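Local coordinates for putative MCP-type signal transduction protein (Campylobacter jejuni subsp. jejuni serotype O:2, PDB 4WY9) that probably senses chemical signals for chemotaxis as the periplasmic tandem-PAS sensing domain of the chemoreceptor Tlp1, with ligand recognition suggested to be indirect, at residues N270-K273 and S278-V281; V210-N213 and F217-I220; K95-N98 and K103-M106. One frame throughout, in Å; residues are numbered along the deposited sequence.

From the N terminus, interaction 3 comes first. It brings K103-M106 back onto K95-N98 and closes a short loop between helix 88-93 and strand 104-110, where the chain enters that strand of the seven-stranded sheet. Interaction 2 follows, where F217-I220 turns back on V210-N213 as a hairpin. Interaction 1 is last and pairs N270-K273 with S278-V281 in a second hairpin. The three loops lie in series; none nests in or crosses another. Interactions 1 and 2 touch and share the five-stranded sheet, where A280 N lies 2.8 Å from L212 O, a probable hydrogen bond. Interaction 3 lies apart, its centre about 35 Å from that of interaction 1.

Interaction 1. Residues N270-K273 and S278-V281; sequences NSFK and SWAV
This contact is the beta hairpin of strands 264-274 and 277-286, two neighbours in the five-stranded antiparallel sheet of the tandem-PAS sensing domain. N270 faces V281 and F272 faces W279, both as hydrogen-bonded pairs. S271 with A280 and K273 with S278 are the non-hydrogen-bonded pairs between and beside them. The two short segments run antiparallel, 154° between their directions. The N270-V281 pair is closed by N270 N to V281 O at 3.0 Å and V281 N to N270 O at 2.9 Å. At the next such pair W279 N gives a 2.8 Å bond to F272 O, and F272 N returns one to W279 O. The sheet face of N270, F272, W279 and V281 carries the main side-chain contact. CG of F272 stands between its backbone N and carbonyl carbon, chi1 59°, which lays the ring over the partner strand. W279 CB sits over one face of this ring, toward the rim, in a CH-pi contact. The indole runs on past the phenyl ring; its five-membered ring is nearly parallel to it but slid aside, so the two barely overlap. Helix 8-51 covers this face, with A24 and Q28 on F272 and F31 meeting the W279 ring. W279 NE1 bonds to S277 OG. On the other face S271 OG bonds to K251 O, and its contact across the strands is with A280 CB at 3.8 Å. V281 CG2 approaches the F272 ring at its edge, 4.2 Å from CE1.

Interaction 2. Residues V210-N213 and F217-I220; sequences VLLN and FMAI
L211 O accepts two backbone bonds, from A219 N at 2.8 Å and from I220 N at 3.2 Å. Two residues, A219 and I220, stand opposite the single L211, which makes a classic beta bulge in the hairpin of strands 209-213 and 218-220. The two donors approach differently: I220 N comes in the carbonyl plane, onto a lone pair of L211 O, while A219 N is tilted from that plane. L211 N returns a bond to I220 O. At the turn end N213 N bonds to F217 O, and F217 N bonds to N213 OD1 at 3.0 Å. The last donor stands 40° out of the amide plane, above it. N213 CG lies between its backbone N and carbonyl carbon, chi1 71°, and this turns the amide along F217. The amide and ring planes are 75° apart, and OD1 sits near the ring edge. R152 makes a cation-pi contact with F217. Within the bulge, L211 CD2 packs on A219 CB at 4.0 Å. L196 of helix 190-196 also touches L211. On the other face the M218 and L212 side chains cross, M218 CG 4.0 Å from L212 CB and 4.1 Å from V210 CG1.

Interaction 3. Residues K95-N98 and K103-M106; sequences KFFN and KFVM
The F97 ring lies under the side chain of M106, whose CG sits over one face in a CH-pi contact. M106 CG is 4.0 Å from the centroid of the F97 ring, displaced toward the rim. M106 SD is also above the ring, farther off, in a Met-aromatic contact. The M106 chain bends at chi3, 78°, and this brings CE to within 3.9 Å of F97 CZ. F104 meets another part of F97. Its CE1 comes to 3.4 Å from F97 CB, with the two side chains side by side and pointing the same way. F104 CG is anti to its own backbone N, chi1 -177°, which carries the ring in beside F97. The ring planes are 68° apart and meet obliquely. The contact belongs to the first PDC sensor domain, of the Cache clan. A 3-10 turn at 95-97, after helix 88-93, is joined here to the beginning of strand 104-110, which runs between strands 78-83 and 119-122. The backbones meet in one hydrogen bond: V105 N gives to F97 O at 2.9 Å. Weaker CA-H...O contacts flank it. F104 CA lies near F97 O, F97 CA near V105 O, and N98 CA near K103 O. The turn is closed by N98 N bonding to K95 O at 3.1 Å. N98 ND2 reaches back to K91 O in helix 88-93. Helix 59-70 packs on M106 through I62 and I66, among others, and F90 meets the F104 ring. F104 CD1 also approaches F97 O, at 3.7 Å.

Interaction 1. Residues N270-K273 and S278-V281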
loop_
_atom_site.group_PDB
_atom_site.type_symbol
_atom_site.label_atom_id
_atom_site.label_comp_id
_atom_site.label_asym_id
_atom_site.label_seq_id
_atom_site.Cartn_x
_atom_site.Cartn_y
_atom_site.Cartn_z
ATOM N N ASN A 270 -7.217 15.221 3.928
ATOM C CA ASN A 270 -7.277 15.230 2.480
ATOM C C ASN A 270 -7.451 13.780 2.036
ATOM O O ASN A 270 -6.581 12.929 2.297
ATOM C CB ASN A 270 -6.039 15.868 1.849
ATOM C CG ASN A 270 -6.185 16.049 0.378
ATOM O OD1 ASN A 270 -6.182 15.082 -0.377
ATOM N ND2 ASN A 270 -6.372 17.284 -0.061
ATOM N N SER A 271 -8.586 13.500 1.439
ATOM C CA SER A 271 -8.971 12.189 0.994
ATOM C C SER A 271 -8.679 11.995 -0.462
ATOM O O SER A 271 -8.902 12.889 -1.279
ATOM C CB SER A 271 -10.460 11.943 1.270
ATOM O OG SER A 271 -10.724 11.898 2.643
ATOM N N PHE A 272 -8.231 10.789 -0.833
ATOM C CA PHE A 272 -7.949 10.469 -2.208
ATOM C C PHE A 272 -8.268 9.011 -2.527
ATOM O O PHE A 272 -8.240 8.161 -1.645
ATOM C CB PHE A 272 -6.513 10.809 -2.586
ATOM C CG PHE A 272 -5.464 10.084 -1.758
ATOM C CD1 PHE A 272 -5.050 10.575 -0.514
ATOM C CD2 PHE A 272 -4.837 8.947 -2.241
ATOM C CE1 PHE A 272 -4.094 9.913 0.216
ATOM C CE2 PHE A 272 -3.848 8.304 -1.499
ATOM C CZ PHE A 272 -3.463 8.820 -0.275
ATOM N N LYS A 273 -8.559 8.751 -3.787
ATOM C CA LYS A 273 -8.864 7.425 -4.233
ATOM C C LYS A 273 -7.704 6.876 -5.006
ATOM O O LYS A 273 -7.016 7.600 -5.715
ATOM C CB LYS A 273 -10.128 7.385 -5.093
ATOM C CG LYS A 273 -11.430 7.665 -4.332
ATOM C CD LYS A 273 -12.567 7.802 -5.302
ATOM C CE LYS A 273 -13.513 8.938 -4.881
ATOM N NZ LYS A 273 -14.523 9.277 -5.902
ATOM N N SER A 278 -9.545 3.676 -0.997
ATOM C CA SER A 278 -9.738 5.048 -0.538
ATOM C C SER A 278 -8.859 5.307 0.638
ATOM O O SER A 278 -8.846 4.508 1.593
ATOM C CB SER A 278 -11.190 5.296 -0.193
ATOM O OG SER A 278 -12.059 5.061 -1.291
ATOM N N TRP A 279 -8.144 6.437 0.617
ATOM C CA TRP A 279 -7.173 6.779 1.620
ATOM C C TRP A 279 -7.319 8.210 2.070
ATOM O O TRP A 279 -7.962 9.014 1.391
ATOM C CB TRP A 279 -5.750 6.519 1.101
ATOM C CG TRP A 279 -5.534 5.122 0.662
ATOM C CD1 TRP A 279 -5.876 4.579 -0.548
ATOM C CD2 TRP A 279 -4.918 4.078 1.417
ATOM N NE1 TRP A 279 -5.533 3.249 -0.571
ATOM C CE2 TRP A 279 -4.949 2.905 0.613
ATOM C CE3 TRP A 279 -4.358 4.001 2.677
ATOM C CZ2 TRP A 279 -4.422 1.688 1.060
ATOM C CZ3 TRP A 279 -3.844 2.801 3.118
ATOM C CH2 TRP A 279 -3.883 1.666 2.303
ATOM N N ALA A 280 -6.706 8.542 3.201
ATOM C CA ALA A 280 -6.675 9.917 3.645
ATOM C C ALA A 280 -5.382 10.220 4.363
ATOM O O ALA A 280 -4.819 9.343 5.041
ATOM C CB ALA A 280 -7.858 10.227 4.566
ATOM N N VAL A 281 -4.905 11.452 4.216
ATOM C CA VAL A 281 -3.893 11.988 5.077
ATOM C C VAL A 281 -4.575 12.870 6.101
ATOM O O VAL A 281 -5.396 13.717 5.743
ATOM C CB VAL A 281 -2.797 12.780 4.321
ATOM C CG1 VAL A 281 -1.791 13.370 5.286
ATOM C CG2 VAL A 281 -2.118 11.877 3.313
#

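Interaction 2. Residues V210-N213 and F217-I220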
loop_
_atom_site.group_PDB
_atom_site.type_symbol
_atom_site.label_atom_id
_atom_site.label_comp_id
_atom_site.label_asym_id
_atom_site.label_seq_id
_atom_site.Cartn_x
_atom_site.Cartn_y
_atom_site.Cartn_z
ATOM N N VAL A 210 -0.563 11.411 9.765
ATOM C CA VAL A 210 -1.172 10.097 9.728
ATOM C C VAL A 210 -1.636 9.763 8.334
ATOM O O VAL A 210 -2.239 10.587 7.640
ATOM C CB VAL A 210 -2.357 10.017 10.712
ATOM C CG1 VAL A 210 -3.011 8.658 10.702
ATOM C CG2 VAL A 210 -1.938 10.426 12.132
ATOM N N LEU A 211 -1.355 8.528 7.888
ATOM C CA LEU A 211 -1.924 7.968 6.657
ATOM C C LEU A 211 -2.840 6.827 7.058
ATOM O O LEU A 211 -2.400 5.934 7.771
ATOM C CB LEU A 211 -0.863 7.490 5.692
ATOM C CG LEU A 211 -1.336 6.818 4.420
ATOM C CD1 LEU A 211 -2.091 7.781 3.522
ATOM C CD2 LEU A 211 -0.177 6.189 3.663
ATOM N N LEU A 212 -4.074 6.843 6.595
ATOM C CA LEU A 212 -4.996 5.773 6.927
ATOM C C LEU A 212 -5.921 5.511 5.771
ATOM O O LEU A 212 -6.093 6.366 4.886
ATOM C CB LEU A 212 -5.737 6.069 8.220
ATOM C CG LEU A 212 -6.785 7.129 8.371
ATOM C CD1 LEU A 212 -7.337 7.157 9.779
ATOM C CD2 LEU A 212 -6.304 8.530 8.006
ATOM N N ASN A 213 -6.545 4.334 5.733
ATOM C CA ASN A 213 -7.530 4.124 4.676
ATOM C C ASN A 213 -8.890 4.671 5.130
ATOM O O ASN A 213 -9.046 5.087 6.294
ATOM C CB ASN A 213 -7.567 2.661 4.187
ATOM C CG ASN A 213 -8.151 1.677 5.164
ATOM O OD1 ASN A 213 -8.725 2.025 6.174
ATOM N ND2 ASN A 213 -8.059 0.398 4.791
ATOM N N PHE A 217 -8.161 2.331 9.147
ATOM C CA PHE A 217 -6.981 1.572 9.483
ATOM C C PHE A 217 -5.715 2.332 9.156
ATOM O O PHE A 217 -5.506 2.753 8.015
ATOM C CB PHE A 217 -7.011 0.207 8.788
ATOM C CG PHE A 217 -8.100 -0.672 9.252
ATOM C CD1 PHE A 217 -8.066 -1.250 10.530
ATOM C CD2 PHE A 217 -9.198 -0.907 8.452
ATOM C CE1 PHE A 217 -9.098 -2.049 10.951
ATOM C CE2 PHE A 217 -10.253 -1.721 8.889
ATOM C CZ PHE A 217 -10.204 -2.270 10.133
ATOM N N MET A 218 -4.862 2.517 10.156
ATOM C CA MET A 218 -3.703 3.352 10.021
ATOM C C MET A 218 -2.499 2.632 9.404
ATOM O O MET A 218 -2.116 1.557 9.833
ATOM C CB MET A 218 -3.333 3.954 11.354
ATOM C CG MET A 218 -4.370 4.996 11.808
ATOM S SD MET A 218 -4.032 5.686 13.433
ATOM C CE MET A 218 -4.586 4.345 14.473
ATOM N N ALA A 219 -1.929 3.260 8.391
ATOM C CA ALA A 219 -0.703 2.820 7.739
ATOM C C ALA A 219 0.514 3.450 8.389
ATOM O O ALA A 219 1.574 2.820 8.508
ATOM C CB ALA A 219 -0.760 3.212 6.286
ATOM N N ILE A 220 0.380 4.707 8.797
ATOM C CA ILE A 220 1.439 5.483 9.393
ATOM C C ILE A 220 0.862 6.342 10.504
ATOM O O ILE A 220 -0.143 7.030 10.285
ATOM C CB ILE A 220 2.167 6.389 8.392
ATOM C CG1 ILE A 220 2.821 5.566 7.268
ATOM C CG2 ILE A 220 3.229 7.244 9.060
ATOM C CD1 ILE A 220 3.251 6.367 6.098
#

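Interaction 3. Residues K95-N98 and K103-M106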
loop_
_atom_site.group_PDB
_atom_site.type_symbol
_atom_site.label_atom_id
_atom_site.label_comp_id
_atom_site.label_asym_id
_atom_site.label_seq_id
_atom_site.Cartn_x
_atom_site.Cartn_y
_atom_site.Cartn_z
ATOM N N LYS A 95 14.626 -23.584 -5.379
ATOM C CA LYS A 95 13.932 -23.757 -4.114
ATOM C C LYS A 95 13.242 -22.483 -3.674
ATOM O O LYS A 95 12.240 -22.529 -2.970
ATOM C CB LYS A 95 14.895 -24.232 -3.013
ATOM C CG LYS A 95 15.906 -23.198 -2.564
ATOM C CD LYS A 95 16.879 -23.794 -1.556
ATOM C CE LYS A 95 17.802 -22.711 -0.970
ATOM N NZ LYS A 95 18.902 -23.269 -0.133
ATOM N N PHE A 96 13.750 -21.332 -4.118
ATOM C CA PHE A 96 13.154 -20.043 -3.740
ATOM C C PHE A 96 11.758 -19.876 -4.281
ATOM O O PHE A 96 10.992 -19.084 -3.766
ATOM C CB PHE A 96 14.016 -18.873 -4.246
ATOM C CG PHE A 96 15.263 -18.609 -3.453
ATOM C CD1 PHE A 96 15.648 -19.404 -2.381
ATOM C CD2 PHE A 96 16.043 -17.551 -3.766
ATOM C CE1 PHE A 96 16.771 -19.130 -1.664
ATOM C CE2 PHE A 96 17.227 -17.288 -3.045
ATOM C CZ PHE A 96 17.572 -18.091 -1.985
ATOM N N PHE A 97 11.432 -20.598 -5.357
ATOM C CA PHE A 97 10.116 -20.468 -5.985
ATOM C C PHE A 97 9.044 -21.306 -5.299
ATOM O O PHE A 97 7.889 -21.280 -5.717
ATOM C CB PHE A 97 10.172 -20.857 -7.454
ATOM C CG PHE A 97 11.054 -20.000 -8.318
ATOM C CD1 PHE A 97 11.426 -18.712 -7.930
ATOM C CD2 PHE A 97 11.495 -20.465 -9.539
ATOM C CE1 PHE A 97 12.209 -17.941 -8.742
ATOM C CE2 PHE A 97 12.273 -19.709 -10.371
ATOM C CZ PHE A 97 12.656 -18.430 -9.974
ATOM N N ASN A 98 9.416 -22.083 -4.283
ATOM C CA ASN A 98 8.486 -22.992 -3.659
ATOM C C ASN A 98 8.192 -22.577 -2.214
ATOM O O ASN A 98 9.125 -22.437 -1.434
ATOM C CB ASN A 98 9.043 -24.420 -3.644
ATOM C CG ASN A 98 9.171 -24.981 -5.026
ATOM O OD1 ASN A 98 8.260 -25.739 -5.480
ATOM N ND2 ASN A 98 10.224 -24.699 -5.656
ATOM N N LYS A 103 3.420 -24.291 -3.043
ATOM C CA LYS A 103 2.898 -23.348 -4.011
ATOM C C LYS A 103 4.031 -22.661 -4.758
ATOM O O LYS A 103 5.138 -22.532 -4.248
ATOM C CB LYS A 103 2.007 -22.305 -3.339
ATOM C CG LYS A 103 0.718 -22.941 -2.840
ATOM C CD LYS A 103 -0.244 -21.967 -2.316
ATOM C CE LYS A 103 -1.558 -22.707 -2.037
ATOM N NZ LYS A 103 -1.420 -23.583 -0.889
ATOM N N PHE A 104 3.739 -22.224 -5.972
ATOM C CA PHE A 104 4.734 -21.606 -6.825
ATOM C C PHE A 104 4.626 -20.089 -6.769
ATOM O O PHE A 104 3.658 -19.496 -7.250
ATOM C CB PHE A 104 4.610 -22.079 -8.272
ATOM C CG PHE A 104 5.679 -21.507 -9.158
ATOM C CD1 PHE A 104 6.942 -22.100 -9.212
ATOM C CD2 PHE A 104 5.457 -20.360 -9.901
ATOM C CE1 PHE A 104 7.934 -21.564 -9.978
ATOM C CE2 PHE A 104 6.450 -19.834 -10.691
ATOM C CZ PHE A 104 7.686 -20.433 -10.729
ATOM N N VAL A 105 5.631 -19.452 -6.167
ATOM C CA VAL A 105 5.679 -18.007 -6.020
ATOM C C VAL A 105 7.094 -17.531 -6.344
ATOM O O VAL A 105 8.059 -17.954 -5.705
ATOM C CB VAL A 105 5.259 -17.532 -4.604
ATOM C CG1 VAL A 105 5.428 -16.021 -4.513
ATOM C CG2 VAL A 105 3.857 -17.972 -4.252
ATOM N N MET A 106 7.221 -16.691 -7.360
ATOM C CA MET A 106 8.462 -16.010 -7.659
ATOM C C MET A 106 8.445 -14.684 -6.935
ATOM O O MET A 106 7.683 -13.791 -7.325
ATOM C CB MET A 106 8.621 -15.794 -9.149
ATOM C CG MET A 106 8.535 -17.096 -9.955
ATOM S SD MET A 106 8.383 -16.860 -11.753
ATOM C CE MET A 106 10.038 -16.483 -12.173
#